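Local coordinates for protein kallistatin (Homo sapiens, PDB 6F4V) that inhibits tissue kallikrein, a serine protease, by forming a stable equimolar complex with it, with cleavage at the reactive site, at residues S53-G58 / T293-K298; G88-V93 / E143-I148; A96-H101 / I133-D138; A107-D112 / S303-Q308; S2-P7 / E68-R73. All coordinates share one frame; numbering follows the deposited sequence. Where two conformers were deposited one is given.

Interaction 1 (S53-G58 / T293-K298)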
# COMPACT_ATOMS: atom_id res chain seq x y z
N SER A 53 -17.34 -14.55 1.08
CA SER A 53 -18.02 -13.27 0.88
C SER A 53 -17.61 -12.24 1.93
O SER A 53 -17.44 -11.07 1.60
CB SER A 53 -19.54 -13.43 0.81
OG SER A 53 -20.04 -13.97 2.00
N GLN A 54 -17.40 -12.67 3.17
CA GLN A 54 -16.97 -11.76 4.23
C GLN A 54 -15.57 -11.17 3.97
O GLN A 54 -15.35 -10.04 4.31
CB GLN A 54 -17.03 -12.44 5.59
CG GLN A 54 -18.49 -12.68 5.99
CD GLN A 54 -18.74 -12.72 7.46
OE1 GLN A 54 -18.27 -11.85 8.21
NE2 GLN A 54 -19.58 -13.68 7.88
N ILE A 55 -14.66 -11.92 3.37
CA ILE A 55 -13.33 -11.32 3.07
C ILE A 55 -13.53 -10.24 2.02
O ILE A 55 -13.01 -9.11 2.17
CB ILE A 55 -12.32 -12.37 2.57
CG1 ILE A 55 -11.90 -13.32 3.68
CG2 ILE A 55 -11.08 -11.68 1.98
CD1 ILE A 55 -11.26 -14.60 3.10
N LEU A 56 -14.30 -10.56 0.97
CA LEU A 56 -14.52 -9.60 -0.12
C LEU A 56 -15.27 -8.38 0.36
O LEU A 56 -14.93 -7.28 -0.03
CB LEU A 56 -15.22 -10.23 -1.30
CG LEU A 56 -14.39 -11.34 -1.97
CD1 LEU A 56 -15.15 -11.90 -3.16
CD2 LEU A 56 -13.03 -10.84 -2.39
N GLU A 57 -16.23 -8.57 1.28
CA GLU A 57 -16.95 -7.42 1.86
C GLU A 57 -16.06 -6.54 2.73
O GLU A 57 -16.16 -5.34 2.66
CB GLU A 57 -18.21 -7.85 2.64
CG GLU A 57 -19.27 -8.26 1.65
CD GLU A 57 -20.45 -9.02 2.25
OE1 GLU A 57 -20.34 -9.52 3.39
OE2 GLU A 57 -21.45 -9.13 1.51
N GLY A 58 -15.19 -7.16 3.52
CA GLY A 58 -14.19 -6.45 4.30
C GLY A 58 -13.28 -5.57 3.44
O GLY A 58 -12.87 -4.48 3.86
N THR A 293 -13.52 -10.13 11.13
CA THR A 293 -13.67 -10.98 12.32
C THR A 293 -13.85 -12.45 11.97
O THR A 293 -13.23 -13.30 12.62
CB THR A 293 -14.84 -10.52 13.20
OG1 THR A 293 -16.02 -10.42 12.37
CG2 THR A 293 -14.52 -9.21 13.80
N ASP A 294 -14.62 -12.77 10.93
CA ASP A 294 -14.80 -14.18 10.54
C ASP A 294 -13.48 -14.84 10.21
O ASP A 294 -13.17 -15.92 10.72
CB ASP A 294 -15.77 -14.36 9.39
CG ASP A 294 -15.88 -15.82 8.94
OD1 ASP A 294 -16.59 -16.57 9.65
OD2 ASP A 294 -15.24 -16.22 7.92
N LEU A 295 -12.70 -14.20 9.34
CA LEU A 295 -11.46 -14.81 8.86
C LEU A 295 -10.49 -15.18 9.97
O LEU A 295 -9.80 -16.22 9.90
CB LEU A 295 -10.76 -13.89 7.82
CG LEU A 295 -9.40 -14.35 7.32
CD1 LEU A 295 -9.52 -15.71 6.64
CD2 LEU A 295 -8.77 -13.36 6.35
N PHE A 296 -10.41 -14.32 10.97
CA PHE A 296 -9.48 -14.52 12.10
C PHE A 296 -10.11 -15.24 13.29
O PHE A 296 -9.52 -15.25 14.37
CB PHE A 296 -8.89 -13.17 12.50
CG PHE A 296 -7.98 -12.62 11.43
CD1 PHE A 296 -6.74 -13.20 11.22
CD2 PHE A 296 -8.40 -11.61 10.60
CE1 PHE A 296 -5.91 -12.74 10.18
CE2 PHE A 296 -7.56 -11.12 9.60
CZ PHE A 296 -6.32 -11.69 9.41
N SER A 297 -11.25 -15.88 13.08
CA SER A 297 -11.94 -16.60 14.15
C SER A 297 -11.81 -18.09 13.96
O SER A 297 -11.38 -18.57 12.91
CB SER A 297 -13.43 -16.23 14.14
OG SER A 297 -14.10 -16.87 13.07
N LYS A 298 -12.25 -18.82 14.98
CA LYS A 298 -12.35 -20.25 14.93
C LYS A 298 -13.38 -20.76 13.88
O LYS A 298 -13.43 -21.98 13.60
CB LYS A 298 -12.71 -20.77 16.34
CG LYS A 298 -14.14 -20.49 16.78
CD LYS A 298 -14.40 -20.95 18.22
CE LYS A 298 -13.81 -20.05 19.26
NZ LYS A 298 -14.55 -18.77 19.32
O HOH W 1 -15.86 -11.07 8.80

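Interaction 2 (G88-V93 / E143-I148)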
# COMPACT_ATOMS: atom_id res chain seq x y z
N GLY A 88 10.06 5.57 -17.69
CA GLY A 88 10.69 6.12 -16.46
C GLY A 88 9.93 5.72 -15.20
O GLY A 88 9.90 6.51 -14.19
N LEU A 89 9.33 4.51 -15.27
CA LEU A 89 8.56 3.93 -14.18
C LEU A 89 8.60 2.40 -14.14
O LEU A 89 8.18 1.72 -15.07
CB LEU A 89 7.10 4.38 -14.30
CG LEU A 89 6.17 4.17 -13.10
CD1 LEU A 89 5.33 5.41 -12.81
CD2 LEU A 89 5.29 2.94 -13.30
N GLU A 90 9.10 1.87 -13.02
CA GLU A 90 9.09 0.44 -12.76
C GLU A 90 8.00 0.17 -11.73
O GLU A 90 7.98 0.79 -10.66
CB GLU A 90 10.46 -0.02 -12.23
CG GLU A 90 10.55 -1.52 -11.97
CD GLU A 90 11.83 -1.95 -11.27
OE1 GLU A 90 12.77 -1.15 -11.17
OE2 GLU A 90 11.94 -3.12 -10.85
N THR A 91 7.05 -0.68 -12.10
CA THR A 91 6.13 -1.25 -11.15
C THR A 91 6.12 -2.75 -11.37
O THR A 91 6.03 -3.23 -12.53
CB THR A 91 4.72 -0.64 -11.28
OG1 THR A 91 4.82 0.78 -11.19
CG2 THR A 91 3.82 -1.14 -10.19
N ARG A 92 6.28 -3.50 -10.28
CA ARG A 92 6.16 -4.95 -10.31
C ARG A 92 5.33 -5.37 -9.14
O ARG A 92 5.58 -4.91 -8.01
CB ARG A 92 7.52 -5.64 -10.23
CG ARG A 92 8.30 -5.59 -11.53
CD ARG A 92 9.66 -6.23 -11.43
NE ARG A 92 10.49 -5.60 -10.40
CZ ARG A 92 10.69 -6.07 -9.16
NH1 ARG A 92 10.14 -7.20 -8.74
NH2 ARG A 92 11.46 -5.38 -8.32
N VAL A 93 4.35 -6.21 -9.42
CA VAL A 93 3.51 -6.82 -8.40
C VAL A 93 3.49 -8.31 -8.67
O VAL A 93 3.32 -8.73 -9.82
CB VAL A 93 2.11 -6.25 -8.39
CG1 VAL A 93 1.28 -6.92 -7.29
CG2 VAL A 93 2.14 -4.74 -8.20
N GLU A 143 12.62 -9.64 -4.41
CA GLU A 143 11.58 -9.03 -5.23
C GLU A 143 11.35 -7.55 -4.99
O GLU A 143 10.87 -6.84 -5.88
CB GLU A 143 10.27 -9.80 -5.09
CG GLU A 143 10.33 -11.19 -5.68
CD GLU A 143 10.52 -11.22 -7.20
OE1 GLU A 143 10.43 -10.19 -7.89
OE2 GLU A 143 10.75 -12.33 -7.70
N THR A 144 11.69 -7.08 -3.79
CA THR A 144 11.58 -5.67 -3.45
C THR A 144 12.90 -4.90 -3.54
O THR A 144 13.01 -3.81 -3.00
CB THR A 144 10.90 -5.50 -2.07
OG1 THR A 144 11.62 -6.22 -1.05
CG2 THR A 144 9.49 -6.02 -2.14
N ARG A 145 13.86 -5.44 -4.29
CA ARG A 145 15.20 -4.83 -4.45
C ARG A 145 15.82 -4.43 -3.13
O ARG A 145 16.35 -3.32 -2.97
CB ARG A 145 15.15 -3.65 -5.40
CG ARG A 145 14.58 -4.02 -6.76
CD ARG A 145 15.08 -3.10 -7.86
NE ARG A 145 14.43 -3.42 -9.14
CZ ARG A 145 14.83 -4.35 -10.01
NH1 ARG A 145 15.93 -5.09 -9.79
NH2 ARG A 145 14.13 -4.55 -11.12
N GLY A 146 15.69 -5.32 -2.15
CA GLY A 146 16.28 -5.15 -0.85
C GLY A 146 15.51 -4.35 0.18
O GLY A 146 15.94 -4.25 1.32
N LYS A 147 14.36 -3.77 -0.22
CA LYS A 147 13.64 -2.85 0.65
C LYS A 147 12.81 -3.50 1.75
O LYS A 147 12.73 -2.97 2.85
CB LYS A 147 12.73 -1.95 -0.19
CG LYS A 147 13.46 -1.08 -1.21
CD LYS A 147 14.66 -0.33 -0.65
CE LYS A 147 14.26 0.59 0.47
NZ LYS A 147 15.39 1.42 0.96
N ILE A 148 12.16 -4.61 1.46
CA ILE A 148 11.35 -5.30 2.47
C ILE A 148 12.09 -6.52 3.00
O ILE A 148 12.16 -7.56 2.36
CB ILE A 148 9.95 -5.71 1.96
CG1 ILE A 148 9.24 -4.51 1.33
CG2 ILE A 148 9.17 -6.33 3.11
CD1 ILE A 148 9.07 -3.29 2.22

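Interaction 3 (A96-H101 / I133-D138)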
# COMPACT_ATOMS: atom_id res chain seq x y z
N ALA A 96 2.96 -15.29 -4.38
CA ALA A 96 3.51 -16.62 -4.22
C ALA A 96 2.79 -17.36 -3.09
O ALA A 96 2.26 -16.74 -2.14
CB ALA A 96 5.00 -16.52 -3.93
N LEU A 97 2.77 -18.68 -3.22
CA LEU A 97 2.32 -19.53 -2.18
C LEU A 97 3.50 -20.44 -1.81
O LEU A 97 4.10 -21.10 -2.67
CB LEU A 97 1.16 -20.41 -2.66
CG LEU A 97 -0.11 -19.73 -3.15
CD1 LEU A 97 -1.06 -20.80 -3.66
CD2 LEU A 97 -0.74 -18.92 -2.04
N PHE A 98 3.80 -20.47 -0.53
CA PHE A 98 4.75 -21.40 0.04
C PHE A 98 3.94 -22.55 0.63
O PHE A 98 3.21 -22.35 1.59
CB PHE A 98 5.64 -20.67 1.05
CG PHE A 98 6.52 -19.67 0.40
CD1 PHE A 98 6.06 -18.39 0.13
CD2 PHE A 98 7.82 -20.01 0.00
CE1 PHE A 98 6.88 -17.46 -0.49
CE2 PHE A 98 8.63 -19.09 -0.64
CZ PHE A 98 8.17 -17.81 -0.88
N LEU A 99 4.05 -23.72 0.01
CA LEU A 99 3.19 -24.87 0.28
C LEU A 99 3.93 -25.94 1.06
O LEU A 99 5.06 -26.25 0.74
CB LEU A 99 2.75 -25.47 -1.04
CG LEU A 99 2.00 -24.56 -2.01
CD1 LEU A 99 1.73 -25.30 -3.31
CD2 LEU A 99 0.71 -24.05 -1.40
N SER A 100 3.28 -26.52 2.07
CA SER A 100 3.88 -27.62 2.82
C SER A 100 4.24 -28.76 1.85
O SER A 100 3.41 -29.15 1.03
CB SER A 100 2.90 -28.13 3.89
OG SER A 100 3.45 -29.23 4.63
N HIS A 101 5.48 -29.25 1.92
CA HIS A 101 5.90 -30.47 1.20
C HIS A 101 4.95 -31.68 1.40
O HIS A 101 4.85 -32.50 0.51
CB HIS A 101 7.32 -30.92 1.60
CG HIS A 101 8.42 -30.31 0.77
ND1 HIS A 101 9.51 -29.67 1.32
CD2 HIS A 101 8.60 -30.28 -0.58
CE1 HIS A 101 10.31 -29.25 0.35
NE2 HIS A 101 9.78 -29.61 -0.81
N ILE A 133 11.28 -19.45 7.17
CA ILE A 133 11.33 -18.00 7.37
C ILE A 133 12.37 -17.36 6.45
O ILE A 133 12.08 -16.34 5.80
CB ILE A 133 11.56 -17.62 8.85
CG1 ILE A 133 10.24 -17.76 9.62
CG2 ILE A 133 12.05 -16.18 9.00
CD1 ILE A 133 10.34 -17.55 11.12
N GLN A 134 13.58 -17.93 6.41
CA GLN A 134 14.63 -17.40 5.54
C GLN A 134 14.23 -17.49 4.06
O GLN A 134 14.44 -16.52 3.31
CB GLN A 134 15.97 -18.12 5.79
CG GLN A 134 17.20 -17.41 5.23
CD GLN A 134 18.41 -18.32 5.05
OE1 GLN A 134 18.27 -19.49 4.71
NE2 GLN A 134 19.60 -17.77 5.27
N LEU A 135 13.68 -18.63 3.63
CA LEU A 135 13.26 -18.81 2.24
C LEU A 135 12.22 -17.75 1.81
O LEU A 135 12.34 -17.14 0.75
CB LEU A 135 12.70 -20.22 2.01
CG LEU A 135 12.19 -20.55 0.60
CD1 LEU A 135 13.33 -20.77 -0.40
CD2 LEU A 135 11.25 -21.75 0.64
N ILE A 136 11.20 -17.56 2.64
CA ILE A 136 10.12 -16.60 2.34
C ILE A 136 10.67 -15.19 2.36
O ILE A 136 10.46 -14.42 1.42
CB ILE A 136 8.94 -16.69 3.33
CG1 ILE A 136 8.28 -18.07 3.26
CG2 ILE A 136 7.91 -15.59 3.03
CD1 ILE A 136 7.28 -18.35 4.37
N ASN A 137 11.42 -14.86 3.42
CA ASN A 137 11.92 -13.51 3.56
C ASN A 137 12.95 -13.10 2.52
O ASN A 137 12.92 -11.95 2.06
CB ASN A 137 12.41 -13.24 4.98
CG ASN A 137 11.27 -13.13 5.97
OD1 ASN A 137 10.10 -12.99 5.58
ND2 ASN A 137 11.58 -13.20 7.25
N ASP A 138 13.81 -14.04 2.12
CA ASP A 138 14.76 -13.78 1.04
C ASP A 138 14.04 -13.54 -0.28
O ASP A 138 14.46 -12.70 -1.04
CB ASP A 138 15.73 -14.96 0.83
CG ASP A 138 16.78 -15.10 1.93
OD1 ASP A 138 17.02 -14.16 2.73
OD2 ASP A 138 17.39 -16.19 1.98

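Interaction 4 (A107-D112 / S303-Q308)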
# COMPACT_ATOMS: atom_id res chain seq x y z
N ALA A 107 -6.30 -28.72 -6.33
CA ALA A 107 -5.81 -28.24 -7.63
C ALA A 107 -6.56 -26.98 -8.11
O ALA A 107 -5.97 -26.12 -8.77
CB ALA A 107 -5.91 -29.34 -8.68
N LYS A 108 -7.85 -26.88 -7.80
CA LYS A 108 -8.64 -25.72 -8.19
C LYS A 108 -8.10 -24.43 -7.59
O LYS A 108 -7.95 -23.43 -8.27
CB LYS A 108 -10.10 -25.90 -7.78
CG LYS A 108 -11.03 -24.82 -8.28
CD LYS A 108 -12.42 -24.97 -7.65
CE LYS A 108 -13.47 -24.24 -8.49
NZ LYS A 108 -13.07 -22.84 -8.82
N PHE A 109 -7.82 -24.47 -6.29
CA PHE A 109 -7.23 -23.33 -5.60
C PHE A 109 -5.90 -22.96 -6.21
O PHE A 109 -5.65 -21.79 -6.54
CB PHE A 109 -7.08 -23.66 -4.11
CG PHE A 109 -6.32 -22.63 -3.34
CD1 PHE A 109 -6.85 -21.35 -3.14
CD2 PHE A 109 -5.05 -22.92 -2.81
CE1 PHE A 109 -6.15 -20.39 -2.42
CE2 PHE A 109 -4.35 -21.96 -2.10
CZ PHE A 109 -4.90 -20.70 -1.90
N LEU A 110 -5.03 -23.95 -6.40
CA LEU A 110 -3.71 -23.66 -6.95
C LEU A 110 -3.84 -23.08 -8.37
O LEU A 110 -3.22 -22.08 -8.67
CB LEU A 110 -2.82 -24.90 -6.94
CG LEU A 110 -2.50 -25.52 -5.57
CD1 LEU A 110 -1.57 -26.72 -5.78
CD2 LEU A 110 -1.87 -24.50 -4.64
N ASN A 111 -4.69 -23.70 -9.19
CA ASN A 111 -4.93 -23.25 -10.56
C ASN A 111 -5.46 -21.78 -10.61
O ASN A 111 -4.96 -20.97 -11.39
CB ASN A 111 -5.92 -24.19 -11.25
CG ASN A 111 -6.10 -23.87 -12.73
OD1 ASN A 111 -5.13 -23.56 -13.42
ND2 ASN A 111 -7.34 -23.97 -13.23
N ASP A 112 -6.46 -21.49 -9.79
CA ASP A 112 -7.06 -20.13 -9.70
C ASP A 112 -6.02 -19.08 -9.28
O ASP A 112 -5.95 -18.01 -9.89
CB ASP A 112 -8.24 -20.09 -8.71
CG ASP A 112 -9.50 -20.84 -9.19
OD1 ASP A 112 -9.59 -21.26 -10.35
OD2 ASP A 112 -10.43 -20.99 -8.36
N SER A 303 -11.80 -24.27 3.57
CA SER A 303 -11.76 -25.66 3.10
C SER A 303 -11.61 -25.74 1.56
O SER A 303 -11.68 -26.83 0.99
CB SER A 303 -12.99 -26.42 3.59
OG SER A 303 -14.14 -25.91 2.95
N GLY A 304 -11.42 -24.60 0.90
CA GLY A 304 -11.04 -24.56 -0.51
C GLY A 304 -9.56 -24.73 -0.75
O GLY A 304 -9.13 -24.76 -1.91
N ILE A 305 -8.76 -24.79 0.31
CA ILE A 305 -7.31 -24.92 0.16
C ILE A 305 -6.90 -26.39 0.17
O ILE A 305 -6.05 -26.80 -0.63
CB ILE A 305 -6.58 -24.08 1.23
CG1 ILE A 305 -6.89 -22.59 1.00
CG2 ILE A 305 -5.08 -24.27 1.18
CD1 ILE A 305 -6.64 -21.71 2.20
N THR A 306 -7.50 -27.15 1.08
CA THR A 306 -7.30 -28.59 1.21
C THR A 306 -8.52 -29.22 1.90
O THR A 306 -9.25 -28.55 2.65
CB THR A 306 -6.03 -28.89 2.05
OG1 THR A 306 -5.81 -30.32 2.12
CG2 THR A 306 -6.17 -28.34 3.44
N LYS A 307 -8.75 -30.50 1.64
CA LYS A 307 -9.73 -31.29 2.41
C LYS A 307 -9.05 -32.13 3.51
O LYS A 307 -9.74 -32.75 4.34
CB LYS A 307 -10.54 -32.18 1.48
CG LYS A 307 -11.45 -31.41 0.52
CD LYS A 307 -11.79 -32.22 -0.74
CE LYS A 307 -12.69 -31.44 -1.69
NZ LYS A 307 -13.23 -32.29 -2.79
N GLN A 308 -7.72 -32.11 3.54
CA GLN A 308 -6.92 -33.03 4.35
C GLN A 308 -6.83 -32.64 5.83
O GLN A 308 -6.63 -33.52 6.69
CB GLN A 308 -5.51 -33.16 3.75
CG GLN A 308 -4.67 -34.29 4.35
CD GLN A 308 -3.26 -34.36 3.77
OE1 GLN A 308 -3.05 -34.22 2.56
NE2 GLN A 308 -2.29 -34.60 4.64

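Interaction 5 (S2-P7 / E68-R73)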
# COMPACT_ATOMS: atom_id res chain seq x y z
N SER A 2 -10.08 -2.98 -14.96
CA SER A 2 -9.99 -3.12 -13.51
C SER A 2 -10.68 -1.91 -12.85
O SER A 2 -10.57 -1.70 -11.63
CB SER A 2 -8.53 -3.14 -13.10
OG SER A 2 -7.82 -1.99 -13.57
N LEU A 3 -11.42 -1.14 -13.66
CA LEU A 3 -12.20 -0.04 -13.14
C LEU A 3 -13.35 -0.49 -12.25
O LEU A 3 -13.71 0.26 -11.35
CB LEU A 3 -12.69 0.87 -14.27
CG LEU A 3 -11.67 1.91 -14.78
CD1 LEU A 3 -10.19 1.54 -14.61
CD2 LEU A 3 -11.97 2.23 -16.25
N LYS A 4 -13.87 -1.70 -12.44
CA LYS A 4 -14.94 -2.19 -11.55
C LYS A 4 -14.51 -2.34 -10.09
O LYS A 4 -15.33 -2.18 -9.18
CB LYS A 4 -15.56 -3.52 -12.04
CG LYS A 4 -16.49 -3.33 -13.24
CD LYS A 4 -17.33 -4.57 -13.50
CE LYS A 4 -18.24 -4.35 -14.71
NZ LYS A 4 -18.44 -5.64 -15.42
N ILE A 5 -13.22 -2.62 -9.87
CA ILE A 5 -12.73 -2.83 -8.50
C ILE A 5 -12.12 -1.58 -7.88
O ILE A 5 -11.75 -1.61 -6.71
CB ILE A 5 -11.78 -4.04 -8.39
CG1 ILE A 5 -10.48 -3.86 -9.17
CG2 ILE A 5 -12.53 -5.31 -8.83
CD1 ILE A 5 -9.46 -4.91 -8.81
N ALA A 6 -12.00 -0.50 -8.65
CA ALA A 6 -11.30 0.71 -8.18
C ALA A 6 -12.01 1.33 -6.97
O ALA A 6 -11.33 1.71 -6.02
CB ALA A 6 -11.12 1.72 -9.30
N PRO A 7 -13.37 1.42 -6.97
CA PRO A 7 -14.05 2.00 -5.81
C PRO A 7 -13.80 1.25 -4.51
O PRO A 7 -13.50 1.88 -3.50
CB PRO A 7 -15.55 1.95 -6.21
CG PRO A 7 -15.51 2.07 -7.72
CD PRO A 7 -14.34 1.16 -8.06
N GLU A 68 -18.13 -12.36 -7.95
CA GLU A 68 -16.81 -12.81 -7.54
C GLU A 68 -15.87 -12.77 -8.71
O GLU A 68 -14.72 -12.33 -8.59
CB GLU A 68 -16.88 -14.24 -7.06
CG GLU A 68 -16.39 -14.43 -5.68
CD GLU A 68 -16.66 -15.83 -5.24
OE1 GLU A 68 -17.51 -16.01 -4.34
OE2 GLU A 68 -16.05 -16.75 -5.84
N SER A 69 -16.38 -13.23 -9.85
CA SER A 69 -15.65 -13.18 -11.11
C SER A 69 -15.24 -11.75 -11.50
O SER A 69 -14.11 -11.55 -11.92
CB SER A 69 -16.43 -13.90 -12.23
OG SER A 69 -15.74 -13.80 -13.46
N ASP A 70 -16.13 -10.77 -11.32
CA ASP A 70 -15.77 -9.37 -11.58
C ASP A 70 -14.57 -8.94 -10.68
O ASP A 70 -13.71 -8.20 -11.13
CB ASP A 70 -16.93 -8.40 -11.23
CG ASP A 70 -18.12 -8.47 -12.20
OD1 ASP A 70 -17.91 -8.69 -13.42
OD2 ASP A 70 -19.26 -8.25 -11.70
N VAL A 71 -14.55 -9.39 -9.44
CA VAL A 71 -13.47 -9.00 -8.50
C VAL A 71 -12.16 -9.60 -8.97
O VAL A 71 -11.18 -8.89 -9.16
CB VAL A 71 -13.81 -9.42 -7.06
CG1 VAL A 71 -12.65 -9.16 -6.10
CG2 VAL A 71 -15.05 -8.65 -6.59
N HIS A 72 -12.15 -10.92 -9.19
CA HIS A 72 -10.91 -11.62 -9.52
C HIS A 72 -10.37 -11.24 -10.89
O HIS A 72 -9.18 -10.99 -11.04
CB HIS A 72 -11.09 -13.12 -9.36
CG HIS A 72 -11.27 -13.54 -7.94
ND1 HIS A 72 -10.31 -13.30 -6.98
CD2 HIS A 72 -12.30 -14.17 -7.31
CE1 HIS A 72 -10.74 -13.76 -5.82
NE2 HIS A 72 -11.95 -14.29 -5.99
N ARG A 73 -11.24 -11.17 -11.88
CA ARG A 73 -10.82 -10.69 -13.20
C ARG A 73 -10.35 -9.23 -13.18
O ARG A 73 -9.41 -8.86 -13.89
CB ARG A 73 -11.96 -10.91 -14.21
CG ARG A 73 -12.31 -12.38 -14.41
CD ARG A 73 -11.11 -13.24 -14.78
NE ARG A 73 -11.47 -14.65 -14.91
CZ ARG A 73 -10.61 -15.63 -15.25
NH1 ARG A 73 -9.33 -15.35 -15.53
NH2 ARG A 73 -11.04 -16.88 -15.30

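Interaction 1 (S53-G58 / T293-K298)
The backbone oxygen of Asp294, a residue whose CB lies against the Gln54 side-chain amide, is gripped by two donors. Ser297 OG reaches Asp294 O at 2.7 Å and Ser297 N reaches the same oxygen at 3.0 Å. The hydroxyl stands 20° out of the carbonyl plane. The N-H bond closes a type I turn from Asp294 to Ser297, and the hydroxyl reinforces it. A water then joins the segments. It donates to Gln54 OE1 at 2.6 Å and accepts from Asp294 N at 3.0 Å. The two side chains cross at about a right angle, and Gln54 OE1 lies 3.7 Å from Asp294 CB. Asp294 has CG anti to its own N (chi1 176°), and its carboxylate turns to the start of helix 49-58: OD2 bonds Ser51 OG, and OD1 has a weak bond to His50 NE2. The apolar half is made by Ile55 and Leu295. Ile55 CD1 touches Leu295 CD1 at 4.1 Å, and Ile55 CG1 is as close to Leu295 CD2. These are van der Waals contacts between two buried side chains, beside the water-bridged pair. In the serpin fold this joins helix 49-58 to the loop between helix 283-286 and strand 312-324. Leu295 also packs on Tyr40 and Leu43 of helix 33-44, while Leu56, one residue on from Ile55, packs on helix 68-83.

Interaction 2 (G88-V93 / E143-I148)
Glu90 keeps CG anti to its backbone N (chi1 -178°) and runs out extended, which carries its carboxylate out to Arg145, whose chain is extended from CG to NE and comes from the opposite direction. Arg145 grips Glu90 OE2 side-on, with NH2 at 2.6 Å and NE at 3.0 Å. NE uses the syn lone pair. Arg92 bends at chi3 (-59°) and gives NE to the anti lone pair of Glu90 OE2, at 2.9 Å and nearly straight. Its far end holds Glu143 O with NH1 and NH2, the latter at 2.9 Å, and Arg92 NH1 forms a salt bridge with Glu143 OE1 at 3.1 Å. Arg145 is the C' residue of the Schellman motif that ends helix 129-143. The bonds of Glu143 and Arg145 tie that helix end to strand 89-100. An alanine in place of Glu90 would probably leave Arg145 without its acceptor here and Arg92 with Glu143 as its remaining partner among these residues. Two arginines face two carboxylates, so the formal charges balance. Glu90 OE2 probably lets the two guanidinium groups sit close together by accepting from both.

Interaction 3 (A96-H101 / I133-D138)
Leu135 is the first residue of the helical segment to meet the strand. Its CD2 comes up at the edge of the Phe98 ring, near the ring plane, 3.9 Å from Phe98 CD2. Leu135 has CG anti to its N (chi1 179°), which brings CD2 to the ring edge. Ile136 follows and takes the ring face. Its CG1 stands over the middle of the Phe98 ring, 3.7 Å from the centroid and 10° off the ring normal. This is a CH-pi contact, and Phe98 CG is also 3.7 Å from Ile136 CG1. Ile136 CG2 reaches Phe98 CE1 at 4.1 Å, so both branches from CB touch the ring. The two side chains run past each other in opposite directions. Asn137 turns away from the strand, and its OD1 accepts from Val152 N in the loop that follows the helix. The ring is therefore held at one face and at one edge, by apolar contacts alone across these segments. Phe98 also stacks with Phe122 of the neighbouring strand 120-124 and touches Val164 of strand 159-172. Leu97 and Leu99 pack instead on helix 107-117, against the other side of the sheet. The arrangement is that of helix F in serpins, which lies across the front of the large central sheet A, here packed through an aromatic residue of strand 89-100.

Interaction 4 (A107-D112 / S303-Q308)
Phe109 and Ile305 lie side by side and point the same way, joining helix 107-117 of the serpin fold to the loop before strand 312-324. The apolar part is a CH-pi contact. Phe109 carries CG anti to the backbone N (chi1 172°), which sets the ring alongside Ile305. Ile305 CG1 stands over the centre of the Phe109 ring, 4.0 Å from the centroid and 8° off its normal. Ile305 CG2 reaches the rim, 4.1 Å from Phe109 CE2. Leu97 and Met161 of the central sheet also touch Phe109, so the ring lies between loop and sheet. An alanine in place of Phe109 would be likely to leave Ile305 without its aromatic partner and open a gap beside Leu97. Polar bonds hold the loop: the backbone of Ile305 pairs with Leu106, and Thr306 OG1 accepts from Gln308 N at 3.0 Å in an ST turn and also bonds Lys104 O. The closest meeting of the two segments is between backbone and side chain. Gly304 O lies 3.2 Å from Phe109 CB and 3.8 Å from Phe109 CG, placed obliquely to the ring.

Interaction 5 (S2-P7 / E68-R73)
Ile5 sets its CG2 methyl against the backbone of helix 68-83, 3.8 Å from Val71 CA and just as near Val71 O. The same methyl lies 3.9 Å from Asp70 O. The torsion chi1 of 65° explains this: CG1 sits between the backbone N and carbonyl carbon, and CG2 is sent out to the helix. Beside it, Lys4 and Asp70 form a long salt bridge, Lys4 NZ to Asp70 OD1 at 3.7 Å. The carbon chain of Lys4 runs near the carboxylate too, with CD 4.2 Å from Asp70 OD1. Further out, Phe61 packs on both Ile5 and Val71, while Phe75 and Leu78 of helix 68-83 press on Ile5. Asp70 N bonds Ser67 OG just before the segment. The contact thus joins the N-terminal residues 4-5 to the first turn of helix 68-83. Apolar packing is its buried part; the ion pair is loose and partly exposed, so its pull is probably modest, although the start of the helix would be expected to stabilise the negative Asp70.

Interactions 2 and 3 share strand 89-100 and helix 129-143 with its C-terminal turn; their centres are 19 Å apart. Interaction 3 holds the helix near its middle and interaction 2 at its C-terminal end. Interaction 4 touches interaction 3 through Leu97, Leu99, Phe109 and Leu110, on the other side of the sheet. Interactions 1 and 5 join helices and a loop, and touch where Leu56 meets Glu68 and Val71. Interaction 5 closes first along the chain, before interactions 2, 3 and 4 open. Interactions 1 and 4 both use the loop before strand 312-324, with centres 18 Å apart. The serpin sheet includes strand 328-340 between 159-172 and 312-324, consistent with an inserted reactive loop.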